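Local atomic coordinates of beta-hydroxyacyl-(Acyl-carrier-protein) dehydratase FabA/FabZ (PDB entry 6QSR), a protein that forms, with a partner chain, the ApeI:P dehydratase heterocomplex of aryl polyene pigment biosynthesis, where it probably acts on 3-hydroxyacyl chains carried by an acyl carrier protein. Residues M38-Q43 with G62-F67; G106-G111 with L159-P164; D128-L133 with E146-G151; I45-N50 with G92-E97; Q55-R60 with G124-I129. One frame throughout, in Å; residues are numbered along the deposited sequence.

Contact 1: M38-Q43 with G62-F67; sequences MVLLEQ and GVLSPF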
# COMPACT_ATOMS: atom_id res chain seq x y z
N MET B 38 4.99 -2.24 -10.77
CA MET B 38 4.37 -2.37 -9.43
C MET B 38 4.94 -3.50 -8.55
O MET B 38 4.25 -4.00 -7.66
CB MET B 38 2.84 -2.52 -9.57
CG MET B 38 2.15 -1.20 -9.84
SD MET B 38 2.41 0.02 -8.54
CE MET B 38 1.79 -0.85 -7.10
N VAL B 39 6.20 -3.88 -8.77
CA VAL B 39 6.92 -4.73 -7.83
C VAL B 39 7.87 -3.80 -7.11
O VAL B 39 8.76 -3.21 -7.74
CB VAL B 39 7.70 -5.85 -8.53
CG1 VAL B 39 8.53 -6.64 -7.52
CG2 VAL B 39 6.74 -6.77 -9.27
N LEU B 40 7.69 -3.68 -5.80
CA LEU B 40 8.44 -2.72 -5.00
C LEU B 40 9.47 -3.41 -4.08
O LEU B 40 9.88 -2.85 -3.08
CB LEU B 40 7.47 -1.85 -4.19
CG LEU B 40 6.87 -0.66 -4.96
CD1 LEU B 40 5.72 -1.10 -5.86
CD2 LEU B 40 6.41 0.43 -4.01
N LEU B 41 9.89 -4.63 -4.44
CA LEU B 41 10.98 -5.33 -3.75
C LEU B 41 11.99 -5.78 -4.80
O LEU B 41 11.64 -5.94 -5.97
CB LEU B 41 10.45 -6.53 -2.96
CG LEU B 41 9.28 -6.29 -2.00
CD1 LEU B 41 8.70 -7.62 -1.52
CD2 LEU B 41 9.74 -5.44 -0.83
N GLU B 42 13.22 -6.01 -4.37
CA GLU B 42 14.32 -6.40 -5.26
C GLU B 42 14.91 -7.79 -4.98
O GLU B 42 15.38 -8.43 -5.91
CB GLU B 42 15.42 -5.33 -5.22
CG GLU B 42 14.98 -4.05 -5.92
CD GLU B 42 15.93 -2.88 -5.77
OE1 GLU B 42 16.68 -2.81 -4.78
OE2 GLU B 42 15.90 -2.00 -6.66
N GLN B 43 14.88 -8.26 -3.74
CA GLN B 43 15.58 -9.48 -3.36
C GLN B 43 14.81 -10.27 -2.29
O GLN B 43 14.40 -9.70 -1.28
CB GLN B 43 16.96 -9.08 -2.82
CG GLN B 43 17.93 -10.22 -2.55
CD GLN B 43 19.01 -10.36 -3.61
OE1 GLN B 43 18.75 -10.25 -4.81
NE2 GLN B 43 20.24 -10.60 -3.15
N GLY B 62 16.35 1.91 -9.39
CA GLY B 62 15.67 0.67 -9.01
C GLY B 62 14.16 0.76 -9.07
O GLY B 62 13.60 1.75 -9.53
N VAL B 63 13.53 -0.29 -8.54
CA VAL B 63 12.08 -0.45 -8.57
C VAL B 63 11.28 0.63 -7.81
O VAL B 63 10.11 0.87 -8.10
CB VAL B 63 11.65 -1.86 -8.06
CG1 VAL B 63 12.34 -2.97 -8.85
CG2 VAL B 63 11.89 -2.01 -6.56
N LEU B 64 11.91 1.29 -6.84
CA LEU B 64 11.27 2.35 -6.09
C LEU B 64 11.35 3.74 -6.76
O LEU B 64 10.68 4.66 -6.30
CB LEU B 64 11.86 2.44 -4.68
CG LEU B 64 11.81 1.15 -3.87
CD1 LEU B 64 12.53 1.35 -2.56
CD2 LEU B 64 10.38 0.70 -3.61
N SER B 65 12.12 3.88 -7.84
CA SER B 65 12.34 5.21 -8.46
C SER B 65 11.08 5.98 -8.91
O SER B 65 11.03 7.20 -8.73
CB SER B 65 13.38 5.16 -9.58
OG SER B 65 12.95 4.40 -10.68
N PRO B 66 10.04 5.28 -9.43
CA PRO B 66 8.77 5.98 -9.73
C PRO B 66 8.02 6.56 -8.52
O PRO B 66 7.14 7.41 -8.71
CB PRO B 66 7.91 4.88 -10.38
CG PRO B 66 8.89 3.88 -10.90
CD PRO B 66 9.98 3.87 -9.87
N PHE B 67 8.35 6.11 -7.30
CA PHE B 67 7.62 6.50 -6.08
C PHE B 67 8.38 7.49 -5.18
O PHE B 67 7.89 7.83 -4.09
CB PHE B 67 7.26 5.23 -5.30
CG PHE B 67 6.67 4.15 -6.17
CD1 PHE B 67 5.35 4.22 -6.58
CD2 PHE B 67 7.46 3.11 -6.63
CE1 PHE B 67 4.81 3.25 -7.41
CE2 PHE B 67 6.93 2.13 -7.47
CZ PHE B 67 5.60 2.20 -7.86

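Contact 2: G106-G111 with L159-P164; sequences GMLLGG and LNTYQP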
# COMPACT_ATOMS: atom_id res chain seq x y z
N GLY B 106 -3.81 -10.14 -5.63
CA GLY B 106 -3.50 -9.95 -4.21
C GLY B 106 -4.17 -8.67 -3.75
O GLY B 106 -4.23 -7.69 -4.49
N MET B 107 -4.68 -8.69 -2.52
CA MET B 107 -5.36 -7.53 -1.97
C MET B 107 -4.91 -7.29 -0.56
O MET B 107 -4.80 -8.22 0.24
CB MET B 107 -6.86 -7.76 -1.94
CG MET B 107 -7.50 -7.95 -3.29
SD MET B 107 -9.27 -8.12 -3.01
CE MET B 107 -9.85 -7.01 -4.27
N LEU B 108 -4.67 -6.02 -0.25
CA LEU B 108 -4.50 -5.59 1.11
C LEU B 108 -5.88 -5.22 1.64
O LEU B 108 -6.59 -4.41 1.03
CB LEU B 108 -3.54 -4.41 1.14
CG LEU B 108 -3.05 -3.93 2.50
CD1 LEU B 108 -2.25 -4.99 3.22
CD2 LEU B 108 -2.23 -2.67 2.30
N LEU B 109 -6.29 -5.87 2.74
CA LEU B 109 -7.58 -5.60 3.40
C LEU B 109 -7.46 -4.56 4.51
O LEU B 109 -8.42 -3.87 4.84
CB LEU B 109 -8.14 -6.87 4.03
CG LEU B 109 -8.51 -8.08 3.18
CD1 LEU B 109 -9.12 -9.15 4.08
CD2 LEU B 109 -9.47 -7.69 2.06
N GLY B 110 -6.30 -4.50 5.16
CA GLY B 110 -6.14 -3.56 6.26
C GLY B 110 -4.76 -3.53 6.87
O GLY B 110 -3.93 -4.42 6.65
N GLY B 111 -4.53 -2.47 7.65
CA GLY B 111 -3.30 -2.26 8.39
C GLY B 111 -3.62 -1.62 9.72
O GLY B 111 -4.60 -0.88 9.84
N LEU B 159 -0.51 -6.23 9.21
CA LEU B 159 -1.24 -6.20 7.94
C LEU B 159 -2.16 -7.40 7.79
O LEU B 159 -1.83 -8.50 8.23
CB LEU B 159 -0.26 -6.19 6.76
CG LEU B 159 0.25 -4.83 6.29
CD1 LEU B 159 1.12 -4.22 7.36
CD2 LEU B 159 1.05 -4.96 5.00
N ASN B 160 -3.31 -7.17 7.14
CA ASN B 160 -4.23 -8.24 6.75
C ASN B 160 -4.37 -8.25 5.23
O ASN B 160 -4.56 -7.20 4.62
CB ASN B 160 -5.59 -8.05 7.42
CG ASN B 160 -5.54 -8.25 8.92
OD1 ASN B 160 -4.87 -9.16 9.41
ND2 ASN B 160 -6.23 -7.40 9.66
N THR B 161 -4.29 -9.44 4.64
CA THR B 161 -4.31 -9.61 3.18
C THR B 161 -5.35 -10.63 2.75
O THR B 161 -5.87 -11.39 3.56
CB THR B 161 -2.94 -10.09 2.68
OG1 THR B 161 -2.53 -11.23 3.44
CG2 THR B 161 -1.90 -8.97 2.80
N TYR B 162 -5.63 -10.64 1.45
CA TYR B 162 -6.69 -11.47 0.86
C TYR B 162 -6.27 -11.79 -0.57
O TYR B 162 -5.82 -10.90 -1.31
CB TYR B 162 -8.01 -10.69 0.93
CG TYR B 162 -9.23 -11.25 0.21
CD1 TYR B 162 -9.53 -12.62 0.18
CD2 TYR B 162 -10.16 -10.37 -0.37
CE1 TYR B 162 -10.68 -13.09 -0.45
CE2 TYR B 162 -11.30 -10.83 -1.00
CZ TYR B 162 -11.56 -12.18 -1.03
OH TYR B 162 -12.71 -12.60 -1.67
N GLN B 163 -6.39 -13.06 -0.94
CA GLN B 163 -5.92 -13.53 -2.24
C GLN B 163 -7.09 -14.23 -2.94
O GLN B 163 -7.21 -15.45 -2.90
CB GLN B 163 -4.71 -14.46 -2.04
CG GLN B 163 -3.59 -14.23 -3.03
CD GLN B 163 -2.29 -14.90 -2.63
OE1 GLN B 163 -1.24 -14.26 -2.60
NE2 GLN B 163 -2.36 -16.19 -2.30
N PRO B 164 -7.98 -13.44 -3.58
CA PRO B 164 -9.17 -14.01 -4.19
C PRO B 164 -8.90 -14.61 -5.56
O PRO B 164 -7.92 -14.24 -6.21
CB PRO B 164 -10.09 -12.79 -4.34
CG PRO B 164 -9.15 -11.67 -4.61
CD PRO B 164 -7.90 -11.98 -3.81

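Contact 3: D128-L133 with E146-G151; sequences DIQMNL and EISCYG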
# COMPACT_ATOMS: atom_id res chain seq x y z
N ASP B 128 15.33 -3.66 4.87
CA ASP B 128 15.00 -5.07 5.16
C ASP B 128 13.56 -5.15 5.61
O ASP B 128 13.19 -4.57 6.63
CB ASP B 128 15.92 -5.64 6.24
CG ASP B 128 17.33 -5.85 5.74
OD1 ASP B 128 17.51 -6.56 4.72
OD2 ASP B 128 18.27 -5.30 6.35
N ILE B 129 12.74 -5.87 4.83
CA ILE B 129 11.33 -6.05 5.16
C ILE B 129 11.14 -7.47 5.70
O ILE B 129 11.34 -8.45 4.98
CB ILE B 129 10.43 -5.76 3.94
CG1 ILE B 129 10.65 -4.31 3.44
CG2 ILE B 129 8.96 -5.94 4.30
CD1 ILE B 129 11.71 -4.17 2.39
N GLN B 130 10.78 -7.57 6.98
CA GLN B 130 10.68 -8.87 7.68
C GLN B 130 9.28 -9.03 8.26
O GLN B 130 8.88 -8.25 9.14
CB GLN B 130 11.75 -8.95 8.78
CG GLN B 130 13.15 -9.19 8.24
CD GLN B 130 14.21 -9.29 9.33
OE1 GLN B 130 14.41 -10.36 9.92
NE2 GLN B 130 14.91 -8.19 9.58
N MET B 131 8.53 -10.01 7.74
CA MET B 131 7.15 -10.27 8.17
C MET B 131 7.04 -11.63 8.89
O MET B 131 7.65 -12.61 8.46
CB MET B 131 6.19 -10.25 6.97
CG MET B 131 6.27 -9.02 6.07
SD MET B 131 5.98 -7.49 6.98
CE MET B 131 4.21 -7.57 7.26
N ASN B 132 6.27 -11.65 9.98
CA ASN B 132 6.03 -12.84 10.81
C ASN B 132 4.56 -13.24 10.72
O ASN B 132 3.67 -12.41 10.95
CB ASN B 132 6.34 -12.56 12.28
CG ASN B 132 7.80 -12.25 12.52
OD1 ASN B 132 8.68 -12.83 11.89
ND2 ASN B 132 8.06 -11.34 13.45
N LEU B 133 4.31 -14.51 10.40
CA LEU B 133 2.95 -15.02 10.28
C LEU B 133 2.21 -15.01 11.63
O LEU B 133 2.73 -15.52 12.61
CB LEU B 133 2.99 -16.44 9.72
CG LEU B 133 1.66 -17.21 9.60
CD1 LEU B 133 0.71 -16.52 8.63
CD2 LEU B 133 1.94 -18.65 9.18
N GLU B 146 8.13 -5.68 10.26
CA GLU B 146 9.16 -4.72 10.61
C GLU B 146 9.97 -4.35 9.37
O GLU B 146 10.38 -5.23 8.60
CB GLU B 146 10.04 -5.33 11.69
CG GLU B 146 11.28 -4.56 12.09
CD GLU B 146 12.19 -5.41 12.95
OE1 GLU B 146 13.27 -5.81 12.45
OE2 GLU B 146 11.81 -5.70 14.10
N ILE B 147 10.17 -3.04 9.15
CA ILE B 147 11.16 -2.53 8.21
C ILE B 147 12.34 -1.99 9.02
O ILE B 147 12.15 -1.16 9.91
CB ILE B 147 10.60 -1.45 7.26
CG1 ILE B 147 9.37 -2.00 6.53
CG2 ILE B 147 11.66 -1.02 6.24
CD1 ILE B 147 8.82 -1.09 5.46
N SER B 148 13.53 -2.47 8.69
CA SER B 148 14.77 -2.04 9.32
C SER B 148 15.82 -1.67 8.28
O SER B 148 15.72 -2.04 7.10
CB SER B 148 15.28 -3.14 10.25
OG SER B 148 15.66 -4.30 9.53
N CYS B 149 16.82 -0.90 8.72
CA CYS B 149 17.95 -0.51 7.89
C CYS B 149 19.20 -0.71 8.73
O CYS B 149 19.37 -0.03 9.74
CB CYS B 149 17.83 0.95 7.45
SG CYS B 149 19.25 1.48 6.46
N TYR B 150 20.05 -1.65 8.30
CA TYR B 150 21.22 -2.10 9.08
C TYR B 150 20.92 -2.35 10.58
O TYR B 150 21.63 -1.89 11.48
CB TYR B 150 22.40 -1.13 8.87
CG TYR B 150 23.12 -1.36 7.56
CD1 TYR B 150 24.16 -2.29 7.49
CD2 TYR B 150 22.76 -0.68 6.40
CE1 TYR B 150 24.83 -2.53 6.29
CE2 TYR B 150 23.43 -0.90 5.20
CZ TYR B 150 24.46 -1.83 5.15
OH TYR B 150 25.13 -2.07 3.98
N GLY B 151 19.83 -3.09 10.82
CA GLY B 151 19.42 -3.45 12.17
C GLY B 151 18.60 -2.42 12.94
O GLY B 151 18.02 -2.76 13.97
O HOH W 1 18.28 -4.27 8.86
O HOH W 2 19.75 -2.90 5.70
O HOH W 3 13.38 -5.81 9.24

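Contact 4: I45-N50 with G92-E97; sequences INVSDN and GWHRKE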
# COMPACT_ATOMS: atom_id res chain seq x y z
N ILE B 45 15.44 -12.68 0.61
CA ILE B 45 16.57 -13.07 1.47
C ILE B 45 16.29 -14.42 2.15
O ILE B 45 17.16 -15.29 2.18
CB ILE B 45 16.87 -11.98 2.53
CG1 ILE B 45 17.14 -10.61 1.87
CG2 ILE B 45 18.05 -12.38 3.40
CD1 ILE B 45 18.37 -10.55 0.98
N ASN B 46 15.10 -14.58 2.71
CA ASN B 46 14.73 -15.83 3.38
C ASN B 46 13.22 -16.01 3.41
O ASN B 46 12.47 -15.03 3.46
CB ASN B 46 15.29 -15.85 4.81
CG ASN B 46 15.79 -17.22 5.21
OD1 ASN B 46 15.01 -18.12 5.49
ND2 ASN B 46 17.11 -17.38 5.23
N VAL B 47 12.80 -17.27 3.35
CA VAL B 47 11.40 -17.63 3.53
C VAL B 47 11.32 -18.94 4.33
O VAL B 47 12.10 -19.87 4.08
CB VAL B 47 10.64 -17.87 2.20
CG1 VAL B 47 9.14 -17.87 2.46
CG2 VAL B 47 10.99 -16.83 1.14
N SER B 48 10.36 -19.00 5.25
CA SER B 48 10.07 -20.22 5.99
C SER B 48 8.57 -20.31 6.22
O SER B 48 7.83 -19.42 5.80
CB SER B 48 10.83 -20.23 7.32
OG SER B 48 10.27 -19.33 8.25
N ASP B 49 8.13 -21.36 6.90
CA ASP B 49 6.70 -21.57 7.16
C ASP B 49 6.02 -20.45 7.96
O ASP B 49 4.81 -20.33 7.89
CB ASP B 49 6.46 -22.92 7.85
CG ASP B 49 6.80 -24.11 6.96
OD1 ASP B 49 7.56 -25.00 7.41
OD2 ASP B 49 6.31 -24.16 5.81
N ASN B 50 6.77 -19.66 8.73
CA ASN B 50 6.15 -18.57 9.51
C ASN B 50 6.83 -17.19 9.36
O ASN B 50 6.58 -16.30 10.18
CB ASN B 50 6.09 -18.98 10.98
CG ASN B 50 7.47 -19.14 11.60
OD1 ASN B 50 8.48 -18.77 11.00
ND2 ASN B 50 7.52 -19.70 12.81
N GLY B 92 3.48 -16.77 -2.32
CA GLY B 92 3.99 -17.23 -3.62
C GLY B 92 4.98 -18.37 -3.54
O GLY B 92 4.87 -19.34 -4.30
N TRP B 93 5.96 -18.24 -2.64
CA TRP B 93 6.98 -19.27 -2.40
C TRP B 93 6.34 -20.60 -2.00
O TRP B 93 6.70 -21.65 -2.53
CB TRP B 93 8.00 -18.82 -1.32
CG TRP B 93 8.67 -19.97 -0.58
CD1 TRP B 93 8.19 -20.63 0.52
CD2 TRP B 93 9.92 -20.59 -0.89
NE1 TRP B 93 9.06 -21.62 0.91
CE2 TRP B 93 10.13 -21.62 0.06
CE3 TRP B 93 10.89 -20.38 -1.88
CZ2 TRP B 93 11.27 -22.43 0.05
CZ3 TRP B 93 12.02 -21.19 -1.89
CH2 TRP B 93 12.20 -22.20 -0.93
N HIS B 94 5.41 -20.54 -1.05
CA HIS B 94 4.73 -21.74 -0.56
C HIS B 94 3.81 -22.41 -1.58
O HIS B 94 3.71 -23.63 -1.59
CB HIS B 94 4.00 -21.43 0.75
CG HIS B 94 4.93 -21.28 1.90
ND1 HIS B 94 5.25 -20.06 2.46
CD2 HIS B 94 5.68 -22.20 2.56
CE1 HIS B 94 6.13 -20.24 3.43
NE2 HIS B 94 6.41 -21.53 3.51
N ARG B 95 3.16 -21.62 -2.43
CA ARG B 95 2.42 -22.17 -3.57
C ARG B 95 3.34 -22.90 -4.57
O ARG B 95 2.97 -23.96 -5.09
CB ARG B 95 1.64 -21.07 -4.31
CG ARG B 95 0.37 -20.61 -3.63
CD ARG B 95 -0.27 -19.53 -4.48
NE ARG B 95 -1.57 -19.07 -3.97
CZ ARG B 95 -2.73 -19.09 -4.64
NH1 ARG B 95 -3.83 -18.63 -4.04
NH2 ARG B 95 -2.83 -19.54 -5.90
N LYS B 96 4.52 -22.32 -4.83
CA LYS B 96 5.50 -22.93 -5.73
C LYS B 96 6.12 -24.21 -5.18
O LYS B 96 6.32 -25.17 -5.92
CB LYS B 96 6.61 -21.94 -6.10
CG LYS B 96 6.12 -20.76 -6.92
CD LYS B 96 7.02 -20.42 -8.09
CE LYS B 96 6.23 -19.67 -9.16
NZ LYS B 96 7.12 -19.03 -10.16
N GLU B 97 6.42 -24.22 -3.88
CA GLU B 97 6.87 -25.44 -3.18
C GLU B 97 5.81 -26.54 -3.17
O GLU B 97 6.16 -27.72 -3.26
CB GLU B 97 7.28 -25.13 -1.73
CG GLU B 97 8.56 -24.32 -1.56
CD GLU B 97 9.78 -24.95 -2.22
OE1 GLU B 97 10.57 -24.21 -2.84
OE2 GLU B 97 9.94 -26.18 -2.13

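Contact 5: Q55-R60 with G124-I129; sequences QVTVSR and GSVLDI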
# COMPACT_ATOMS: atom_id res chain seq x y z
N GLN B 55 14.28 -7.65 0.62
CA GLN B 55 15.15 -6.50 0.63
C GLN B 55 14.89 -5.60 -0.57
O GLN B 55 14.51 -6.07 -1.64
CB GLN B 55 16.61 -6.96 0.66
CG GLN B 55 17.58 -5.91 1.17
CD GLN B 55 18.96 -6.49 1.44
OE1 GLN B 55 19.69 -6.81 0.51
NE2 GLN B 55 19.33 -6.60 2.71
N VAL B 56 15.10 -4.30 -0.37
CA VAL B 56 14.98 -3.33 -1.45
C VAL B 56 15.78 -2.09 -1.10
O VAL B 56 15.88 -1.73 0.07
CB VAL B 56 13.49 -2.98 -1.72
CG1 VAL B 56 12.86 -2.23 -0.54
CG2 VAL B 56 13.36 -2.20 -3.01
N THR B 57 16.33 -1.43 -2.13
CA THR B 57 17.19 -0.27 -1.92
C THR B 57 16.50 0.98 -2.49
O THR B 57 15.92 0.94 -3.57
CB THR B 57 18.59 -0.51 -2.54
OG1 THR B 57 19.18 -1.66 -1.91
CG2 THR B 57 19.53 0.69 -2.33
N VAL B 58 16.54 2.08 -1.73
CA VAL B 58 15.94 3.34 -2.16
C VAL B 58 16.92 4.00 -3.14
O VAL B 58 17.88 4.66 -2.73
CB VAL B 58 15.60 4.27 -0.97
CG1 VAL B 58 14.91 5.53 -1.47
CG2 VAL B 58 14.71 3.56 0.04
N SER B 59 16.67 3.82 -4.43
CA SER B 59 17.58 4.28 -5.48
C SER B 59 16.82 4.93 -6.63
O SER B 59 15.64 4.66 -6.82
CB SER B 59 18.39 3.10 -6.02
OG SER B 59 17.54 2.20 -6.74
N ARG B 60 17.53 5.76 -7.40
CA ARG B 60 16.96 6.37 -8.61
C ARG B 60 16.90 5.41 -9.80
O ARG B 60 16.16 5.66 -10.76
CB ARG B 60 17.77 7.61 -9.01
CG ARG B 60 17.88 8.68 -7.94
CD ARG B 60 18.64 9.90 -8.44
NE ARG B 60 17.89 10.64 -9.45
CZ ARG B 60 17.99 10.50 -10.78
NH1 ARG B 60 18.82 9.62 -11.34
NH2 ARG B 60 17.23 11.26 -11.57
N GLY B 124 19.50 5.88 -1.07
CA GLY B 124 20.64 5.04 -0.66
C GLY B 124 20.38 4.04 0.47
O GLY B 124 21.23 3.18 0.73
N SER B 125 19.24 4.15 1.15
CA SER B 125 18.90 3.21 2.22
C SER B 125 18.62 1.81 1.68
O SER B 125 17.84 1.65 0.74
CB SER B 125 17.66 3.69 2.99
OG SER B 125 17.88 4.96 3.56
N VAL B 126 19.26 0.81 2.29
CA VAL B 126 18.97 -0.60 2.05
C VAL B 126 17.95 -1.03 3.09
O VAL B 126 18.23 -1.03 4.28
CB VAL B 126 20.26 -1.44 2.11
CG1 VAL B 126 19.96 -2.92 1.86
CG2 VAL B 126 21.25 -0.92 1.09
N LEU B 127 16.74 -1.35 2.63
CA LEU B 127 15.62 -1.67 3.52
C LEU B 127 15.39 -3.17 3.64
O LEU B 127 15.27 -3.87 2.63
CB LEU B 127 14.34 -0.97 3.01
CG LEU B 127 14.41 0.57 3.01
CD1 LEU B 127 13.07 1.13 2.59
CD2 LEU B 127 14.82 1.13 4.37
N ASP B 128 15.33 -3.66 4.87
CA ASP B 128 15.00 -5.07 5.16
C ASP B 128 13.56 -5.15 5.61
O ASP B 128 13.19 -4.57 6.63
CB ASP B 128 15.92 -5.64 6.24
CG ASP B 128 17.33 -5.85 5.74
OD1 ASP B 128 17.51 -6.56 4.72
OD2 ASP B 128 18.27 -5.30 6.35
N ILE B 129 12.74 -5.87 4.83
CA ILE B 129 11.33 -6.05 5.16
C ILE B 129 11.14 -7.47 5.70
O ILE B 129 11.34 -8.45 4.98
CB ILE B 129 10.43 -5.76 3.94
CG1 ILE B 129 10.65 -4.31 3.44
CG2 ILE B 129 8.96 -5.94 4.30
CD1 ILE B 129 11.71 -4.17 2.39

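Contact 1: M38-Q43 with G62-F67
Leu40 lies over one face of the Phe67 ring, with CD2 4.1 Å from the ring centroid and 21° off the normal, a CH-pi contact offset toward the rim. Its other branch follows the same end of the ring, Leu40 CD1 standing 3.8 Å from Phe67 CE2, and Pro66 CB backs the opposite face, so the ring is clamped between the two. Met38 starts away from the other loop, but bends at chi2 (-60°) and chi3 that turn its chain back bring SD to 3.9 Å from Phe67 CZ, an oblique Met-aromatic contact. Leu64 CD2 completes this tight, buried half, 3.6 Å from Leu40 O, a carbonyl oxygen that has no polar partner in the model. Leu40 N, by contrast, is bonded to Gln85 of helix 79-97.

At the boundary Val63 CB makes a close contact with Val39 O, at 3.2 Å. The looser, partly exposed side begins with Glu42 and Val63, which run antiparallel past one another, Glu42 CG 3.8 Å from Val63 CG2. The carboxylate then takes a weak hydrogen bond, Val63 N to Glu42 OE2 at 3.5 Å and 158°, while OE1 accepts a bond from Thr57 N.

The chemistry implies that apolar side chains around one phenyl ring hold the loops together inside, whereas at the rim Glu42 links the 62-65 turn to strand 51-57 through backbone amides.

Contact 2: G106-G111 with L159-P164
Met107 and Tyr162 head an antiparallel ladder whose strand segments, 107-111 and 159-162, run at 150° to each other. Backbone bonding is reciprocal at this first pair, with Met107 N to Tyr162 O and Tyr162 N to Met107 O both 2.8 Å. Further along, Asn160 O accepts two donors from the same face of its carbonyl plane, Leu109 N at 2.9 Å and Gly110 N at 3.3 Å; the successive residues Leu109 and Gly110 sit opposite the single residue Asn160, which makes a classic beta bulge. Asn160 N returns a nearly straight bond to Gly110 O (174°).

Sulfur and ring contacts gather beside Tyr162. Met107 runs alongside it in the same direction, SD 3.6 Å from Tyr162 CD2 in an oblique Met-aromatic contact, and Pro164 CD sits over the centre of one ring face. The Tyr162 hydroxyl is bonded to Glu168 in the C-terminal helix.

Aliphatic contacts occur on both faces of the sheet. The bulge turns Leu109 toward the other strand, bringing its CG 3.5 Å from Tyr162 CB. On the face that meets helix 79-97, Leu108 CG is anti to the backbone N (chi1 -171°), which carries CD1 to 3.7 Å from Leu159 CD2.

Gly110 and Gly111 also pair with a strand of the partner chain, so the sheet continues across the interface, as in hotdog dimers of this superfamily, here formed by two different chains.

Contact 3: D128-L133 with E146-G151
Asp128, Ile129 and Gln130 pair with Ser148, Ile147 and Glu146 in a regular antiparallel ladder between strands 126-133 and 140-149, neighbours in the main sheet. The evidence is two reciprocal hydrogen-bonded pairs with the non-hydrogen-bonded pair Ile129-Ile147 between them. Asp128 N gives a nearly linear bond to Ser148 O (2.8 Å, 174°), Gln130 N an equally straight one to Glu146 O, and Ser148 N and Glu146 N bond back to Asp128 O and Gln130 O.

One face of this ladder is apolar. Ile129 and Ile147 run alongside each other, their CG1 atoms 4.1 Å apart, and both touch helix 79-97: Ile129 meets Ala86 and Ile147 meets Ala79. This is the hotdog fold, in which a curved antiparallel sheet wraps a long central helix.

The face bearing Asp128, Gln130, Glu146 and Ser148 is polar and hydrated. Gln130 and Glu146 point the same way, but NE2 of Gln130 stays 4.1 Å from Glu146 OE1 and the amide and carboxylate planes stand 81° apart; Gln130 NE2 instead donates to a water at 2.8 Å that also bonds Ser148 OG. With chi1 at 65°, Ser148 OG reaches a second water, which donates to Asp128 OD2 at 2.7 Å and accepts from Gly151 N. Another water ties the same OD2 to Tyr150 N, fastening the turn after the strand to Asp128, whose OD1 is held by Gln55 and His53.

Contact 4: I45-N50 with G92-E97
Val47 and Trp93 mark where strand 45-48 passes helix 92-97, the two axes 9.4 Å apart at closest and 62° apart in direction. Val47 points at the helix and Trp93 at the strand. Val47 CG1 lies over a face of the indole, 3.9 Å from the centroid of the five-membered ring and 29° off its normal, a CH-pi contact whose shortest reach is 3.5 Å to Trp93 CD1. The far face of the indole is backed by Glu97 CG, one helical turn on. Trp93 CD1 stands over the centre of the His94 ring.

His94 meets the end of the strand. Ser48 O approaches the imidazole at its edge, near the ring plane, 3.0 Å from His94 CE1; the angle to NE2 is too poor for a hydrogen bond. Asp49 crosses His94 at about a right angle, its OD2 3.5 Å from His94 NE2 and oblique to the ring. The rotation of the imidazole is set within the helix, by a hydrogen bond from its ND1 to Trp90 O. Trp90 NE1 also makes a weak bond to Ser48 O, and Tyr25, whose OH bonds Val47 N, meets the indole of Trp93.

Here the end of the long hotdog helix is joined to the edge strand 43-48 mainly by an aliphatic-on-indole contact and by the His94 edge at the Ser48 carbonyl.

Contact 5: Q55-R60 with G124-I129
Val56, Leu127 and Ile129 form the apolar centre, on the sheet face turned to helix 79-97. A chi1 of 67° tucks Val56 CG1 between its own N and C, 3.7 Å from Ile129 CD1 and also touching Leu127 CB. Leu127 CD1 lies 3.9 Å from Val58 CG2, the two side chains crossing at a slant. Met82 of the helix packs on Val56 and Leu127, and Phe121 on Leu127 and Val58.

Around this centre runs the antiparallel ladder. Val56 and Leu127 are the hydrogen-bonded pair, Leu127 N to Val56 O at 2.7 Å and Val56 N to Leu127 O at 3.0 Å. Beyond the regular strands the pairing continues through Val58 N to Ser125 O and Gly124 N to Val58 O, the latter 2.6 Å long.

Across the backbone, the opposite face carries Gln55, Thr57, Val126 and Asp128. Thr57 OG1 is 3.7 Å from Val126 CG2, and the other branch of that valine, CG1, meets the amide carbon of Gln55. Gln55, extended beyond CG, lies alongside Asp128 and donates NE2 to OD1 at 2.7 Å, on the syn side but 21° out of the carboxylate plane. His53 NE2 is bonded to the same OD1, so that oxygen is gripped twice.

Apolar toward the helix and largely polar on the other face, this strand pair has the two-faced character of the sheet in a hotdog fold.

Contacts 2, 3 and 5 are ladders of one antiparallel sheet, each with an apolar face against helix 79-97. Contacts 3 and 5 share Asp128 and Ile129, so strand 126-133 is bonded on both edges, whereas contact 2 lies further round the sheet, at the partner chain. Contact 1 is the most buried, and its two loops meet chiefly through side chains. Contact 4 sits at the surface and joins the edge strand to the helix end without a hydrogen bond between its segments. Contacts 1 and 5 touch where Gln43 O meets Gln55 N; contact 4 meets contact 3 where Leu133 N bonds Asn50 O.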